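Local coordinates for protein benzoylformate Decarboxylase (Polynucleobacter necessarius, PDB 4K9Q) that binds thiamine diphosphate and magnesium and, as a benzoylformate decarboxylase, is expected to convert benzoylformate into benzaldehyde and carbon dioxide, at residues 461-466 against 526-531; 348-353 against 520-525; 370-375 against 393-398. All coordinates share one frame; numbering follows the deposited sequence.

Overall arrangement
All three contacts belong to the C-terminal part of the chain, which carries a six-stranded parallel sheet and grips the diphosphate of thiamine diphosphate. Contact 3 joins two neighbouring strands at one side of this sheet and runs on into the cofactor pocket; contact 1 lies against the same cofactor, with its centre about 16 Å from that of contact 3. The two touch directly, Ile461 CG2 lying 3.6 Å from Pro374 CB. Contact 2, whose centre is about 15 Å from that of contact 1, holds the end of strand 517-523, and residues 526-531 of contact 1 follow directly in sequence. Contact 3 is nested within the long loop that contact 2 closes.

Contact 1 (461-466 against 526-531); sequences ILKQFA and KELKPL. With TPP (thiamine diphosphate), chain D.
The ring of Phe465 carries Leu531 CD1 over the centre of one face, 3.9 Å from the ring centroid and almost on its normal, a CH-pi contact; the carbonyl oxygen of Ile461 lies at the ring's edge, in plane. The other flat group, the amide of Gln464, meets Lys529 O slightly out of its own plane. Both residues stand on helix 460-468, which belongs to the diphosphate-binding part of this thiamine diphosphate enzyme fold, and the C-terminal tail 526-531 runs past it without regular structure.

Gln464 carries most of the polar contact. Its CG stands anti to the carbonyl carbon (chi1 -67°) and the chain continues extended, which brings the amide out to the tail. NE2 donates to Lys529 O, approaching from above the carbonyl plane; the modelled separation of 2.5 Å is improbably short and its exact value is doubtful. The same nitrogen also donates to a water that in turn donates to Pro530 O. A second water donates to Gln464 O and accepts a weak bond from Leu531 N.

Leu531 splits its methyl groups: while CD1 covers the ring, CD2 packs against Gln464 CB at 3.8 Å and against Ile461 CG1. Further up the tail, Leu528 sets CB against Gln464 CG and CD1 against Lys463 CB. The ammonium groups of Lys463 and Lys526 approach each other because both form salt bridges with Glu458, a magnesium ligand; Lys463 has a second one with Asp478.

Leu462, Phe465 and Ala466 also pack on Glu29 of the second subunit. On the cofactor side, Leu462 CD1 packs 3.7 Å from the thiazolium methyl CM4 of thiamine diphosphate, and Ile461 N donates to its terminal phosphate oxygen O1B at 2.7 Å.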
loop_
_atom_site.group_PDB
_atom_site.type_symbol
_atom_site.label_atom_id
_atom_site.label_comp_id
_atom_site.label_asym_id
_atom_site.label_seq_id
_atom_site.Cartn_x
_atom_site.Cartn_y
_atom_site.Cartn_z
ATOM N N ILE A 461 22.891 0.395 26.889
ATOM C CA ILE A 461 21.715 -0.429 27.101
ATOM C C ILE A 461 21.732 -1.654 26.192
ATOM O O ILE A 461 21.152 -2.682 26.536
ATOM C CB ILE A 461 20.407 0.359 26.965
ATOM C CG1 ILE A 461 19.255 -0.454 27.580
ATOM C CG2 ILE A 461 20.133 0.681 25.518
ATOM C CD1 ILE A 461 17.953 0.287 27.713
ATOM N N LEU A 462 22.404 -1.568 25.045
ATOM C CA LEU A 462 22.520 -2.762 24.195
ATOM C C LEU A 462 23.401 -3.840 24.835
ATOM O O LEU A 462 23.211 -5.033 24.584
ATOM C CB LEU A 462 23.030 -2.419 22.797
ATOM C CG LEU A 462 22.151 -1.475 21.970
ATOM C CD1 LEU A 462 22.696 -1.316 20.560
ATOM C CD2 LEU A 462 20.699 -1.948 21.951
ATOM N N LYS A 463 24.359 -3.434 25.658
ATOM C CA LYS A 463 25.161 -4.416 26.392
ATOM C C LYS A 463 24.338 -5.018 27.531
ATOM O O LYS A 463 24.508 -6.184 27.877
ATOM C CB LYS A 463 26.460 -3.791 26.924
ATOM C CG LYS A 463 27.438 -3.376 25.824
ATOM C CD LYS A 463 28.761 -2.902 26.402
ATOM C CE LYS A 463 29.696 -2.432 25.299
ATOM N NZ LYS A 463 31.006 -1.966 25.852
ATOM N N GLN A 464 23.449 -4.214 28.108
ATOM C CA GLN A 464 22.530 -4.704 29.129
ATOM C C GLN A 464 21.629 -5.763 28.504
ATOM O O GLN A 464 21.379 -6.812 29.092
ATOM C CB GLN A 464 21.684 -3.564 29.697
ATOM C CG GLN A 464 22.481 -2.533 30.505
ATOM C CD GLN A 464 21.629 -1.399 31.053
ATOM O OE1 GLN A 464 20.880 -0.742 30.320
ATOM N NE2 GLN A 464 21.739 -1.162 32.356
ATOM N N PHE A 465 21.137 -5.478 27.304
ATOM C CA PHE A 465 20.316 -6.444 26.581
ATOM C C PHE A 465 21.085 -7.699 26.192
ATOM O O PHE A 465 20.539 -8.800 26.231
ATOM C CB PHE A 465 19.741 -5.810 25.319
ATOM C CG PHE A 465 18.331 -5.376 25.459
ATOM C CD1 PHE A 465 17.303 -6.288 25.296
ATOM C CD2 PHE A 465 18.021 -4.062 25.756
ATOM C CE1 PHE A 465 15.975 -5.894 25.416
ATOM C CE2 PHE A 465 16.696 -3.658 25.884
ATOM C CZ PHE A 465 15.675 -4.579 25.713
ATOM N N ALA A 466 22.339 -7.535 25.785
ATOM C CA ALA A 466 23.146 -8.675 25.372
ATOM C C ALA A 466 23.320 -9.639 26.545
ATOM O O ALA A 466 23.424 -10.852 26.351
ATOM C CB ALA A 466 24.504 -8.217 24.857
ATOM N N LYS A 526 31.715 3.062 32.631
ATOM C CA LYS A 526 31.232 2.197 31.564
ATOM C C LYS A 526 30.498 1.002 32.149
ATOM O O LYS A 526 29.844 0.251 31.420
ATOM C CB LYS A 526 32.388 1.728 30.672
ATOM C CG LYS A 526 33.165 2.861 30.008
ATOM C CD LYS A 526 34.353 2.340 29.203
ATOM C CE LYS A 526 34.038 2.201 27.714
ATOM N NZ LYS A 526 33.043 1.136 27.392
ATOM N N GLU A 527 30.597 0.824 33.465
ATOM C CA GLU A 527 29.881 -0.257 34.121
ATOM C C GLU A 527 28.397 0.020 33.989
ATOM O O GLU A 527 27.969 1.176 33.976
ATOM C CB GLU A 527 30.283 -0.404 35.592
ATOM C CG GLU A 527 31.766 -0.720 35.809
ATOM C CD GLU A 527 32.252 -1.922 35.007
ATOM O OE1 GLU A 527 31.508 -2.918 34.906
ATOM O OE2 GLU A 527 33.381 -1.870 34.474
ATOM N N LEU A 528 27.615 -1.047 33.880
ATOM C CA LEU A 528 26.183 -0.919 33.658
ATOM C C LEU A 528 25.408 -1.775 34.650
ATOM O O LEU A 528 25.743 -2.938 34.886
ATOM C CB LEU A 528 25.829 -1.342 32.226
ATOM C CG LEU A 528 26.387 -0.500 31.073
ATOM C CD1 LEU A 528 26.477 -1.339 29.811
ATOM C CD2 LEU A 528 25.511 0.734 30.834
ATOM N N LYS A 529 24.374 -1.183 35.231
ATOM C CA LYS A 529 23.465 -1.920 36.091
ATOM C C LYS A 529 22.636 -2.880 35.242
ATOM O O LYS A 529 22.660 -2.804 34.012
ATOM C CB LYS A 529 22.574 -0.945 36.861
ATOM C CG LYS A 529 23.362 -0.091 37.847
ATOM C CD LYS A 529 22.566 1.095 38.343
ATOM C CE LYS A 529 23.432 1.994 39.223
ATOM N NZ LYS A 529 23.960 1.262 40.410
ATOM N N PRO A 530 21.936 -3.816 35.897
ATOM C CA PRO A 530 21.026 -4.743 35.209
ATOM C C PRO A 530 19.852 -3.999 34.584
ATOM O O PRO A 530 19.495 -2.922 35.063
ATOM C CB PRO A 530 20.518 -5.638 36.341
ATOM C CG PRO A 530 21.583 -5.565 37.396
ATOM C CD PRO A 530 22.100 -4.151 37.323
ATOM N N LEU A 531 19.263 -4.560 33.531
ATOM C CA LEU A 531 18.094 -3.945 32.902
ATOM C C LEU A 531 16.986 -3.642 33.913
ATOM O O LEU A 531 16.392 -2.555 33.899
ATOM C CB LEU A 531 17.542 -4.840 31.791
ATOM C CG LEU A 531 18.042 -4.653 30.360
ATOM C CD1 LEU A 531 17.261 -5.565 29.417
ATOM C CD2 LEU A 531 17.908 -3.201 29.921
HETATM N "N1'" TPP D . 18.545 3.247 15.946
HETATM C "C2'" TPP D . 17.411 3.995 16.224
HETATM C CM2 TPP D . 16.954 5.063 15.275
HETATM N "N3'" TPP D . 16.671 3.760 17.367
HETATM C "C4'" TPP D . 17.063 2.781 18.246
HETATM N "N4'" TPP D . 16.337 2.549 19.338
HETATM C "C5'" TPP D . 18.223 2.048 17.994
HETATM C "C6'" TPP D . 18.962 2.266 16.832
HETATM C "C7'" TPP D . 18.653 0.972 18.958
HETATM N N3 TPP D . 19.184 1.410 20.242
HETATM C C2 TPP D . 18.472 1.408 21.431
HETATM S S1 TPP D . 19.317 1.911 22.706
HETATM C C5 TPP D . 20.631 2.142 21.794
HETATM C C4 TPP D . 20.461 1.826 20.449
HETATM C CM4 TPP D . 21.513 1.946 19.375
HETATM C C6 TPP D . 21.862 2.624 22.508
HETATM C C7 TPP D . 21.737 3.986 23.171
HETATM O O7 TPP D . 23.053 4.332 23.536
HETATM P PA TPP D . 23.373 5.679 24.355
HETATM O O1A TPP D . 22.543 6.797 23.793
HETATM O O2A TPP D . 24.833 5.994 24.282
HETATM O O3A TPP D . 22.789 5.393 25.825
HETATM P PB TPP D . 23.367 4.406 26.955
HETATM O O1B TPP D . 22.601 3.129 26.829
HETATM O O2B TPP D . 23.084 5.083 28.278
HETATM O O3B TPP D . 24.824 4.142 26.751
HETATM O O HOH W 1 21.221 -6.990 32.065
HETATM O O HOH W 2 19.388 0.088 34.096
#

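Contact 2 (348-353 against 520-525); sequences MPLRPH and IVVPIT
One direct backbone hydrogen bond ties Leu350 to Thr525: Thr525 N donates to Leu350 O at 2.9 Å, with an N-H...O angle of 163°. The same carbonyl oxygen also receives a CA-H...O contact from Ile524 CA at 3.3 Å, so two successive residues beyond the strand converge on it. A water extends the polar link, accepting from Leu350 N and donating to Pro523 O, and thereby joins the other backbone polar group of Leu350 to the strand end.

Van der Waals packing accompanies these bonds. Leu350 CB rests 3.7 Å from Pro523 O, and Pro349, which follows a cis peptide bond, lays CB against Thr525 N at 3.7 Å. The methyl CG2 of Thr525, set between its backbone N and carbonyl carbon by a chi1 of 179° that sends OG1 anti to the N, faces Pro352 CD at 3.9 Å. That torsion goes with a bond from Glu527 N to OG1 further along the tail. Two contacts are apolar on both sides: Leu350 CD1 reaches Val522 CG1 at 4.0 Å, the two side chains crossing at about a right angle, and Ile524 CD1 meets Pro352 CB more loosely.

The contact joins the approach to helix 352-361, with Arg351 at its N-cap position, to the end of strand 517-523, the two touching runs standing 107° apart. Leu350 also packs on Leu501 of helix 501-513 and Pro352 on Leu379 of helix 377-383, while Val522 and Ile524 lie against Val452 and Phe454 of strand 449-455, the strand next to 517-523 in the parallel sheet.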
loop_
_atom_site.group_PDB
_atom_site.type_symbol
_atom_site.label_atom_id
_atom_site.label_comp_id
_atom_site.label_asym_id
_atom_site.label_seq_id
_atom_site.Cartn_x
_atom_site.Cartn_y
_atom_site.Cartn_z
ATOM N N MET A 348 35.043 7.188 41.307
ATOM C CA MET A 348 35.522 7.596 39.992
ATOM C C MET A 348 35.845 6.327 39.225
ATOM O O MET A 348 36.418 5.395 39.788
ATOM C CB MET A 348 36.781 8.452 40.109
ATOM C CG MET A 348 36.516 9.919 40.279
ATOM S SD MET A 348 36.171 10.744 38.712
ATOM C CE MET A 348 36.072 12.439 39.288
ATOM N N PRO A 349 35.466 6.266 37.941
ATOM C CA PRO A 349 34.753 7.277 37.150
ATOM C C PRO A 349 33.376 7.612 37.727
ATOM O O PRO A 349 32.806 6.825 38.484
ATOM C CB PRO A 349 34.580 6.599 35.784
ATOM C CG PRO A 349 35.575 5.487 35.756
ATOM C CD PRO A 349 35.694 5.029 37.176
ATOM N N LEU A 350 32.857 8.776 37.352
ATOM C CA LEU A 350 31.598 9.283 37.883
ATOM C C LEU A 350 30.436 8.325 37.628
ATOM O O LEU A 350 30.313 7.754 36.549
ATOM C CB LEU A 350 31.282 10.643 37.264
ATOM C CG LEU A 350 32.256 11.777 37.594
ATOM C CD1 LEU A 350 31.874 13.035 36.838
ATOM C CD2 LEU A 350 32.253 12.016 39.089
ATOM N N ARG A 351 29.592 8.153 38.639
ATOM C CA ARG A 351 28.418 7.299 38.525
ATOM C C ARG A 351 27.198 8.125 38.144
ATOM O O ARG A 351 26.955 9.190 38.709
ATOM C CB ARG A 351 28.182 6.568 39.840
ATOM C CG ARG A 351 29.331 5.633 40.191
ATOM C CD ARG A 351 29.085 4.947 41.500
ATOM N NE ARG A 351 30.208 4.096 41.877
ATOM C CZ ARG A 351 30.251 3.394 43.003
ATOM N NH1 ARG A 351 29.237 3.455 43.855
ATOM N NH2 ARG A 351 31.306 2.638 43.278
ATOM N N PRO A 352 26.409 7.631 37.177
ATOM C CA PRO A 352 25.286 8.430 36.673
ATOM C C PRO A 352 24.237 8.839 37.723
ATOM O O PRO A 352 23.686 9.933 37.587
ATOM C CB PRO A 352 24.678 7.537 35.580
ATOM C CG PRO A 352 25.155 6.154 35.885
ATOM C CD PRO A 352 26.521 6.328 36.501
ATOM N N HIS A 353 23.961 8.013 38.734
ATOM C CA HIS A 353 23.000 8.421 39.761
ATOM C C HIS A 353 23.522 9.678 40.478
ATOM O O HIS A 353 22.753 10.578 40.803
ATOM C CB HIS A 353 22.732 7.291 40.763
ATOM C CG HIS A 353 21.498 7.484 41.595
ATOM N ND1 HIS A 353 21.409 8.428 42.598
ATOM C CD2 HIS A 353 20.311 6.830 41.591
ATOM C CE1 HIS A 353 20.219 8.350 43.170
ATOM N NE2 HIS A 353 19.535 7.387 42.578
ATOM N N ILE A 520 26.937 20.057 27.890
ATOM C CA ILE A 520 27.809 19.685 28.996
ATOM C C ILE A 520 28.095 18.193 28.898
ATOM O O ILE A 520 27.191 17.375 29.038
ATOM C CB ILE A 520 27.148 20.007 30.347
ATOM C CG1 ILE A 520 26.793 21.496 30.398
ATOM C CG2 ILE A 520 28.060 19.603 31.507
ATOM C CD1 ILE A 520 26.024 21.924 31.633
ATOM N N VAL A 521 29.350 17.842 28.647
ATOM C CA VAL A 521 29.718 16.441 28.471
ATOM C C VAL A 521 30.257 15.893 29.793
ATOM O O VAL A 521 31.184 16.460 30.382
ATOM C CB VAL A 521 30.761 16.281 27.329
ATOM C CG1 VAL A 521 31.108 14.808 27.114
ATOM C CG2 VAL A 521 30.242 16.930 26.035
ATOM N N VAL A 522 29.657 14.803 30.263
ATOM C CA VAL A 522 30.026 14.192 31.528
ATOM C C VAL A 522 30.508 12.759 31.290
ATOM O O VAL A 522 29.712 11.878 30.962
ATOM C CB VAL A 522 28.828 14.158 32.496
ATOM C CG1 VAL A 522 29.291 13.721 33.894
ATOM C CG2 VAL A 522 28.138 15.517 32.540
ATOM N N PRO A 523 31.820 12.520 31.423
ATOM C CA PRO A 523 32.299 11.137 31.331
ATOM C C PRO A 523 31.801 10.339 32.532
ATOM O O PRO A 523 31.923 10.802 33.672
ATOM C CB PRO A 523 33.825 11.276 31.396
ATOM C CG PRO A 523 34.115 12.723 31.224
ATOM C CD PRO A 523 32.907 13.476 31.679
ATOM N N ILE A 524 31.228 9.164 32.289
ATOM C CA ILE A 524 30.754 8.326 33.375
ATOM C C ILE A 524 31.351 6.935 33.264
ATOM O O ILE A 524 31.934 6.572 32.235
ATOM C CB ILE A 524 29.209 8.233 33.413
ATOM C CG1 ILE A 524 28.665 7.697 32.081
ATOM C CG2 ILE A 524 28.610 9.608 33.747
ATOM C CD1 ILE A 524 27.205 7.252 32.143
ATOM N N THR A 525 31.207 6.163 34.332
ATOM C CA THR A 525 31.618 4.776 34.331
ATOM C C THR A 525 30.975 4.033 33.164
ATOM O O THR A 525 29.848 4.357 32.750
ATOM C CB THR A 525 31.243 4.102 35.657
ATOM O OG1 THR A 525 31.636 2.725 35.630
ATOM C CG2 THR A 525 29.739 4.218 35.905
HETATM O O HOH W 3 34.219 10.215 35.177
#

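Contact 3 (370-375 against 393-398); sequences VEECPS and YTFASG. With TPP (thiamine diphosphate), chain D.
This contact borders the thiamine diphosphate pocket: Glu371 and Thr394 meet just before their chains run on to the diphosphate and the aminopyrimidine. Thr394 OG1 donates to Glu371 O at 2.6 Å, approaching nearly in line with the C=O bond. The two side chains run side by side, and a water donates to both Glu371 OE2 and Thr394 OG1. With CG anti to the backbone N (chi1 167°), the bend at chi2 (-82°) turns the carboxylate forward along the chain, where OE1 accepts from Cys373 N at 2.8 Å on its anti side. Were Glu371 replaced by an alanine, the Cys373 N-H would probably lose its acceptor and the water one of its two partners, and the turn at Cys373 is likely to be less fixed.

Strands 368-372 and 392-393 are parallel neighbours in the six-stranded parallel sheet of the C-terminal thiamine diphosphate-binding domain, bridged at Val370 and Tyr393. Here Tyr393 O takes a weak bond from Glu371 N and a CA-H...O contact from Val370 CA at 3.2 Å. Farther on, Glu372 crosses Phe395 at about a right angle, its OE1 lying obliquely 3.6 Å from ring atom CE1, while the carboxylate is held by the backbone nitrogens of Gly401 and Asp403. One face of the Phe395 ring is covered by Gly398 CA, 3.5 Å above its centre.

Beyond the strands, Ser375 OG makes a very short hydrogen bond to the phosphate oxygen O2B of thiamine diphosphate, and Gly398 O accepts from the aminopyrimidine N4' of the cofactor at 2.8 Å.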
loop_
_atom_site.group_PDB
_atom_site.type_symbol
_atom_site.label_atom_id
_atom_site.label_comp_id
_atom_site.label_asym_id
_atom_site.label_seq_id
_atom_site.Cartn_x
_atom_site.Cartn_y
_atom_site.Cartn_z
ATOM N N VAL A 370 13.761 16.536 29.500
ATOM C CA VAL A 370 13.665 15.624 28.359
ATOM C C VAL A 370 14.740 14.553 28.520
ATOM O O VAL A 370 15.812 14.834 29.045
ATOM C CB VAL A 370 13.899 16.401 27.054
ATOM C CG1 VAL A 370 13.857 15.468 25.842
ATOM C CG2 VAL A 370 12.844 17.507 26.911
ATOM N N GLU A 371 14.458 13.321 28.111
ATOM C CA GLU A 371 15.440 12.254 28.299
ATOM C C GLU A 371 15.542 11.312 27.099
ATOM O O GLU A 371 14.534 10.872 26.542
ATOM C CB GLU A 371 15.156 11.473 29.593
ATOM C CG GLU A 371 15.922 10.155 29.753
ATOM C CD GLU A 371 15.266 8.992 29.014
ATOM O OE1 GLU A 371 15.993 8.261 28.308
ATOM O OE2 GLU A 371 14.022 8.795 29.127
ATOM N N GLU A 372 16.776 11.027 26.705
ATOM C CA GLU A 372 17.080 9.995 25.718
ATOM C C GLU A 372 18.468 9.472 26.053
ATOM O O GLU A 372 19.437 9.727 25.341
ATOM C CB GLU A 372 17.027 10.551 24.293
ATOM C CG GLU A 372 17.068 9.476 23.199
ATOM C CD GLU A 372 16.858 10.048 21.812
ATOM O OE1 GLU A 372 15.728 10.493 21.493
ATOM O OE2 GLU A 372 17.827 10.066 21.035
ATOM N N CYS A 373 18.543 8.764 27.174
ATOM C CA CYS A 373 19.782 8.168 27.662
ATOM C C CYS A 373 19.346 6.843 28.257
ATOM O O CYS A 373 19.116 6.730 29.464
ATOM C CB CYS A 373 20.417 9.061 28.726
ATOM S SG CYS A 373 22.090 8.549 29.156
ATOM N N PRO A 374 19.185 5.832 27.397
ATOM C CA PRO A 374 18.457 4.627 27.799
ATOM C C PRO A 374 18.975 3.930 29.062
ATOM O O PRO A 374 18.158 3.544 29.903
ATOM C CB PRO A 374 18.591 3.721 26.568
ATOM C CG PRO A 374 18.612 4.699 25.416
ATOM C CD PRO A 374 19.448 5.866 25.945
ATOM N N SER A 375 20.285 3.781 29.217
ATOM C CA SER A 375 20.782 2.990 30.344
ATOM C C SER A 375 20.498 3.618 31.717
ATOM O O SER A 375 20.482 2.902 32.719
ATOM C CB SER A 375 22.280 2.673 30.204
ATOM O OG SER A 375 23.065 3.819 30.428
ATOM N N TYR A 393 9.189 14.985 29.226
ATOM C CA TYR A 393 8.871 14.491 27.889
ATOM C C TYR A 393 9.948 13.548 27.375
ATOM O O TYR A 393 11.151 13.834 27.497
ATOM C CB TYR A 393 8.790 15.652 26.898
ATOM C CG TYR A 393 7.738 16.696 27.169
ATOM C CD1 TYR A 393 7.937 17.678 28.137
ATOM C CD2 TYR A 393 6.556 16.719 26.437
ATOM C CE1 TYR A 393 6.970 18.654 28.370
ATOM C CE2 TYR A 393 5.590 17.684 26.661
ATOM C CZ TYR A 393 5.804 18.644 27.630
ATOM O OH TYR A 393 4.851 19.612 27.864
ATOM N N THR A 394 9.521 12.450 26.762
ATOM C CA THR A 394 10.425 11.608 25.982
ATOM C C THR A 394 9.594 11.017 24.832
ATOM O O THR A 394 8.401 11.333 24.685
ATOM C CB THR A 394 11.112 10.518 26.850
ATOM O OG1 THR A 394 12.146 9.858 26.099
ATOM C CG2 THR A 394 10.104 9.490 27.348
ATOM N N PHE A 395 10.216 10.187 24.006
ATOM C CA PHE A 395 9.494 9.557 22.892
ATOM C C PHE A 395 8.564 8.410 23.318
ATOM O O PHE A 395 8.781 7.761 24.348
ATOM C CB PHE A 395 10.468 9.132 21.771
ATOM C CG PHE A 395 11.654 8.296 22.235
ATOM C CD1 PHE A 395 12.777 8.177 21.424
ATOM C CD2 PHE A 395 11.630 7.607 23.435
ATOM C CE1 PHE A 395 13.873 7.414 21.816
ATOM C CE2 PHE A 395 12.723 6.840 23.849
ATOM C CZ PHE A 395 13.847 6.739 23.032
ATOM N N ALA A 396 7.505 8.190 22.546
ATOM C CA ALA A 396 6.625 7.046 22.780
ATOM C C ALA A 396 7.114 5.796 22.054
ATOM O O ALA A 396 6.615 4.694 22.307
ATOM C CB ALA A 396 5.189 7.373 22.345
ATOM N N SER A 397 8.107 5.967 21.179
ATOM C CA SER A 397 8.432 4.971 20.158
ATOM C C SER A 397 9.741 4.207 20.370
ATOM O O SER A 397 9.950 3.154 19.759
ATOM C CB SER A 397 8.543 5.672 18.815
ATOM O OG SER A 397 9.711 6.486 18.828
ATOM N N GLY A 398 10.636 4.759 21.180
ATOM C CA GLY A 398 11.979 4.212 21.320
ATOM C C GLY A 398 12.940 4.528 20.178
ATOM O O GLY A 398 14.077 4.048 20.178
HETATM N "N1'" TPP D . 18.545 3.247 15.946
HETATM C "C2'" TPP D . 17.411 3.995 16.224
HETATM C CM2 TPP D . 16.954 5.063 15.275
HETATM N "N3'" TPP D . 16.671 3.760 17.367
HETATM C "C4'" TPP D . 17.063 2.781 18.246
HETATM N "N4'" TPP D . 16.337 2.549 19.338
HETATM C "C5'" TPP D . 18.223 2.048 17.994
HETATM C "C6'" TPP D . 18.962 2.266 16.832
HETATM C "C7'" TPP D . 18.653 0.972 18.958
HETATM N N3 TPP D . 19.184 1.410 20.242
HETATM C C2 TPP D . 18.472 1.408 21.431
HETATM S S1 TPP D . 19.317 1.911 22.706
HETATM C C5 TPP D . 20.631 2.142 21.794
HETATM C C4 TPP D . 20.461 1.826 20.449
HETATM C CM4 TPP D . 21.513 1.946 19.375
HETATM C C6 TPP D . 21.862 2.624 22.508
HETATM C C7 TPP D . 21.737 3.986 23.171
HETATM O O7 TPP D . 23.053 4.332 23.536
HETATM P PA TPP D . 23.373 5.679 24.355
HETATM O O1A TPP D . 22.543 6.797 23.793
HETATM O O2A TPP D . 24.833 5.994 24.282
HETATM O O3A TPP D . 22.789 5.393 25.825
HETATM P PB TPP D . 23.367 4.406 26.955
HETATM O O1B TPP D . 22.601 3.129 26.829
HETATM O O2B TPP D . 23.084 5.083 28.278
HETATM O O3B TPP D . 24.824 4.142 26.751
HETATM O O HOH W 4 12.920 7.372 27.255
#